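Local coordinates for protein kallikrein-10 (Homo sapiens, PDB 5LPE) that is a zymogen-like serine protease of the kallikrein family that has a tumour-suppressor role and is inhibited by zinc ions, at residues L114-R119 with W226-I231; S149-L154 with G189-D194. One frame throughout, in Å; residues are numbered along the deposited sequence.

Contact 1 of 2, residues L114-R119 with W226-I231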
# COMPACT_ATOMS: atom_id res chain seq x y z
N LEU A 114 -11.35 0.85 0.54
CA LEU A 114 -10.96 -0.29 1.37
C LEU A 114 -11.17 0.06 2.84
O LEU A 114 -10.64 1.07 3.33
CB LEU A 114 -9.49 -0.66 1.10
CG LEU A 114 -8.95 -2.10 1.13
CD1 LEU A 114 -7.46 -2.05 1.44
CD2 LEU A 114 -9.71 -3.09 2.00
N GLN A 115 -11.96 -0.76 3.53
CA GLN A 115 -12.17 -0.57 4.96
C GLN A 115 -10.82 -0.46 5.66
O GLN A 115 -9.94 -1.29 5.45
CB GLN A 115 -12.99 -1.74 5.51
CG GLN A 115 -13.41 -1.61 6.96
CD GLN A 115 -14.10 -2.86 7.46
OE1 GLN A 115 -15.04 -2.78 8.26
NE2 GLN A 115 -13.64 -4.02 7.00
N LEU A 116 -10.66 0.58 6.47
CA LEU A 116 -9.49 0.79 7.31
C LEU A 116 -9.44 -0.22 8.47
O LEU A 116 -10.47 -0.76 8.87
CB LEU A 116 -9.51 2.22 7.83
CG LEU A 116 -9.26 3.29 6.78
CD1 LEU A 116 -9.75 4.64 7.26
CD2 LEU A 116 -7.78 3.29 6.40
N PRO A 117 -8.26 -0.49 9.02
CA PRO A 117 -8.18 -1.46 10.12
C PRO A 117 -8.88 -0.93 11.36
O PRO A 117 -8.69 0.22 11.75
CB PRO A 117 -6.66 -1.61 10.36
CG PRO A 117 -6.11 -0.33 9.96
CD PRO A 117 -6.95 0.13 8.75
N TYR A 118 -9.72 -1.77 11.95
CA TYR A 118 -10.32 -1.56 13.26
C TYR A 118 -9.56 -2.30 14.36
O TYR A 118 -10.00 -2.31 15.52
CB TYR A 118 -11.80 -1.96 13.24
CG TYR A 118 -12.06 -3.37 12.81
CD1 TYR A 118 -12.16 -3.71 11.47
CD2 TYR A 118 -12.21 -4.38 13.74
CE1 TYR A 118 -12.41 -5.00 11.08
CE2 TYR A 118 -12.45 -5.68 13.37
CZ TYR A 118 -12.56 -5.98 12.04
OH TYR A 118 -12.80 -7.29 11.68
N ARG A 119 -8.41 -2.87 14.03
CA ARG A 119 -7.73 -3.91 14.78
C ARG A 119 -6.38 -4.14 14.11
O ARG A 119 -6.23 -3.89 12.91
CB ARG A 119 -8.59 -5.18 14.75
CG ARG A 119 -8.32 -6.31 15.72
CD ARG A 119 -9.17 -7.55 15.29
NE ARG A 119 -8.83 -8.03 13.94
CZ ARG A 119 -7.69 -8.67 13.64
NH1 ARG A 119 -6.80 -8.91 14.60
NH2 ARG A 119 -7.45 -9.07 12.40
N TRP A 226 -4.33 9.75 13.04
CA TRP A 226 -3.95 10.72 12.02
C TRP A 226 -4.78 10.55 10.75
O TRP A 226 -5.28 11.54 10.21
CB TRP A 226 -2.45 10.61 11.72
CG TRP A 226 -1.98 11.45 10.59
CD1 TRP A 226 -1.80 12.80 10.59
CD2 TRP A 226 -1.61 11.00 9.28
NE1 TRP A 226 -1.35 13.22 9.37
CE2 TRP A 226 -1.22 12.14 8.54
CE3 TRP A 226 -1.58 9.75 8.65
CZ2 TRP A 226 -0.81 12.06 7.21
CZ3 TRP A 226 -1.16 9.69 7.34
CH2 TRP A 226 -0.79 10.83 6.63
N ILE A 227 -4.96 9.31 10.28
CA ILE A 227 -5.62 9.09 8.99
C ILE A 227 -7.05 9.60 9.02
O ILE A 227 -7.52 10.23 8.06
CB ILE A 227 -5.57 7.60 8.60
CG1 ILE A 227 -4.15 7.17 8.33
CG2 ILE A 227 -6.43 7.35 7.35
CD1 ILE A 227 -4.06 5.78 7.77
N ASN A 228 -7.77 9.34 10.10
CA ASN A 228 -9.13 9.83 10.20
C ASN A 228 -9.17 11.34 10.32
O ASN A 228 -10.16 11.97 9.91
CB ASN A 228 -9.84 9.16 11.37
CG ASN A 228 -10.35 7.78 11.02
OD1 ASN A 228 -10.86 7.58 9.91
ND2 ASN A 228 -10.20 6.83 11.94
N LYS A 229 -8.11 11.94 10.84
CA LYS A 229 -8.11 13.37 11.08
C LYS A 229 -7.87 14.17 9.80
O LYS A 229 -8.53 15.19 9.59
CB LYS A 229 -7.09 13.74 12.16
CG LYS A 229 -7.10 15.21 12.51
CD LYS A 229 -6.49 15.47 13.88
CE LYS A 229 -4.98 15.71 13.81
NZ LYS A 229 -4.36 15.56 15.16
N VAL A 230 -6.96 13.73 8.93
CA VAL A 230 -6.76 14.51 7.71
C VAL A 230 -7.89 14.26 6.72
O VAL A 230 -8.37 15.18 6.06
CB VAL A 230 -5.35 14.28 7.08
CG1 VAL A 230 -4.47 13.39 7.94
CG2 VAL A 230 -5.44 13.76 5.69
N ILE A 231 -8.36 13.01 6.63
CA ILE A 231 -9.53 12.73 5.82
C ILE A 231 -10.76 13.49 6.34
O ILE A 231 -11.76 13.60 5.63
CB ILE A 231 -9.71 11.19 5.76
CG1 ILE A 231 -8.45 10.56 5.16
CG2 ILE A 231 -10.87 10.75 4.88
CD1 ILE A 231 -8.55 9.08 5.09
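Leu116 reaches the helix that closes the chain with one methyl, CD1, which comes down where Ile227 and Asn228 stand side by side. The trypsin fold gives the worked example its setting: 114-119 belongs to the linker between the two beta-barrels, and helix 224-230 returns from the second barrel to lie against the first. The more deeply buried part is aliphatic. Leu116 CD1 sits 4.3 Å from Ile227 CG2, and the CA-CB bonds of both residues point across the gap. With CG of Leu116 opposite the carbonyl carbon (chi1 -70°), the isobutyl group projects to the helix although the CA atoms of Leu116 and Ile227 remain 9.3 Å apart. Around this pair, Val34 of strand 26-35 touches both Leu116 and Ile231, while Ile220 touches both Pro117 and Ile227. The other side is partly exposed and gives up less surface, 14 Å² from Asn228 against 26 Å² from Ile227. There the side chains of Asn228 and Leu116 run alongside each other, head to tail, and OD1 of Asn228 brushes Leu116 CD1 at 4.1 Å; OD1 also makes a weak hydrogen bond with Ser233 OG. With no hydrogen bond joining the two segments, their direct attachment rests on nonpolar packing, and the amide of Asn228 marks where that packing gives way to a polar border.

Contact 2 of 2, residues S149-L154 with G189-D194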
# COMPACT_ATOMS: atom_id res chain seq x y z
N SER A 149 -0.72 -12.38 -4.41
CA SER A 149 0.18 -13.27 -3.70
C SER A 149 -0.20 -13.23 -2.23
O SER A 149 -0.42 -12.15 -1.67
CB SER A 149 1.65 -12.87 -3.85
OG SER A 149 1.94 -12.40 -5.16
N SER A 150 -0.32 -14.41 -1.62
CA SER A 150 -0.62 -14.48 -0.20
C SER A 150 0.65 -14.26 0.61
O SER A 150 1.77 -14.52 0.15
CB SER A 150 -1.27 -15.82 0.15
OG SER A 150 -0.50 -16.89 -0.37
N ILE A 151 0.47 -13.73 1.80
CA ILE A 151 1.61 -13.26 2.58
C ILE A 151 1.32 -13.59 4.03
O ILE A 151 0.16 -13.57 4.46
CB ILE A 151 1.86 -11.74 2.35
CG1 ILE A 151 3.32 -11.47 1.99
CG2 ILE A 151 1.47 -10.94 3.56
CD1 ILE A 151 3.57 -10.16 1.28
N THR A 152 2.38 -13.86 4.77
CA THR A 152 2.30 -14.27 6.16
C THR A 152 2.90 -13.19 7.04
O THR A 152 4.07 -12.85 6.88
CB THR A 152 3.01 -15.60 6.40
OG1 THR A 152 2.45 -16.60 5.53
CG2 THR A 152 2.89 -16.03 7.84
N ILE A 153 2.10 -12.64 7.95
CA ILE A 153 2.66 -11.66 8.87
C ILE A 153 3.72 -12.36 9.71
O ILE A 153 3.46 -13.41 10.31
CB ILE A 153 1.57 -11.03 9.75
CG1 ILE A 153 0.45 -10.40 8.92
CG2 ILE A 153 2.20 -10.01 10.69
CD1 ILE A 153 0.88 -9.22 8.11
N LEU A 154 4.91 -11.81 9.72
CA LEU A 154 5.97 -12.28 10.59
C LEU A 154 5.99 -11.43 11.84
O LEU A 154 5.27 -10.43 11.96
CB LEU A 154 7.32 -12.24 9.87
CG LEU A 154 7.38 -12.99 8.54
CD1 LEU A 154 8.80 -12.93 7.99
CD2 LEU A 154 6.90 -14.43 8.71
N GLY A 189 1.74 0.19 -2.43
CA GLY A 189 0.75 -0.84 -2.53
C GLY A 189 0.21 -1.32 -1.23
O GLY A 189 0.89 -1.26 -0.26
N PRO A 190 -1.04 -1.78 -1.23
CA PRO A 190 -1.64 -2.24 0.03
C PRO A 190 -1.29 -3.68 0.41
O PRO A 190 -1.12 -4.55 -0.44
CB PRO A 190 -3.14 -2.11 -0.23
CG PRO A 190 -3.30 -2.18 -1.72
CD PRO A 190 -2.02 -1.72 -2.34
N LEU A 191 -1.25 -3.93 1.71
CA LEU A 191 -1.33 -5.28 2.26
C LEU A 191 -2.71 -5.43 2.89
O LEU A 191 -3.05 -4.73 3.85
CB LEU A 191 -0.22 -5.53 3.29
CG LEU A 191 -0.17 -6.90 3.98
CD1 LEU A 191 1.23 -7.38 4.15
CD2 LEU A 191 -0.79 -6.80 5.33
N VAL A 192 -3.51 -6.33 2.34
CA VAL A 192 -4.87 -6.57 2.82
C VAL A 192 -4.88 -7.85 3.65
O VAL A 192 -4.26 -8.85 3.27
CB VAL A 192 -5.85 -6.66 1.63
CG1 VAL A 192 -7.29 -6.78 2.09
CG2 VAL A 192 -5.67 -5.46 0.69
N CYS A 193 -5.55 -7.82 4.81
CA CYS A 193 -5.83 -9.02 5.61
C CYS A 193 -7.31 -9.06 5.93
O CYS A 193 -7.82 -8.17 6.62
CB CYS A 193 -5.03 -9.04 6.92
SG CYS A 193 -3.30 -8.59 6.82
N ASP A 194 -7.99 -10.11 5.48
CA ASP A 194 -9.43 -10.27 5.67
C ASP A 194 -10.19 -9.01 5.21
O ASP A 194 -11.05 -8.48 5.91
CB ASP A 194 -9.77 -10.61 7.13
CG ASP A 194 -10.89 -11.64 7.25
OD1 ASP A 194 -11.66 -11.77 6.27
OD2 ASP A 194 -11.04 -12.29 8.33
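Leu191 sets its two methyls against a pair of isoleucines: CD1 lies 3.6 Å from Ile151 CG2, and CD2 lies 4.0 Å from Ile153 CD1. The fork is aimed by an extended first torsion (CG opposite the backbone N, chi1 179°), which carries the branch point away from strand 190-193 and toward strand 147-153. Ile151 comes with its CA-CB bond directed at Leu191 and uses its short branch. The CA-CB bond of Ile153 is not so aimed, and its longer branch bends in to bring CD1 across. That same CD1 stands 4.4 Å from Cys193 SG, and all four of these residues are buried. These strands cross at 77° with axes 8.7 Å apart, so they meet through side chains inside the C-terminal barrel of the trypsin fold and not as sheet neighbours. Cys193 SG is joined by a disulfide to Cys127 of strand 126-131, the strand whose backbone pairs with Ile151, and Cys127 also touches Ile151, Ile153 and Leu191. Ala174 of strand 171-176 lies against both Ile151 and Leu191.

Read together, the two differ in what they join: contact 1 ties the interbarrel linker to the C-terminal helix, whereas contact 2 lies within the second barrel. Their centres are 18 Å apart, and the segments of contact 2 fall in sequence between those of contact 1. They meet directly where Leu114 CD1 of the linker lies 3.9 Å from Val192 CG2 on strand 190-193. Gln198 gives a second connection: its NE2 is hydrogen-bonded to Arg119 O, and it is touched by Pro117, Leu191 and Cys193. Contact 1 is remote from the active site, the side chain of Ile227 lying about 12 Å from that of Asp95, by its family the probable charge-relay aspartate, which here binds zinc with His44 and Asp92. Contact 2 also lies away from these sites.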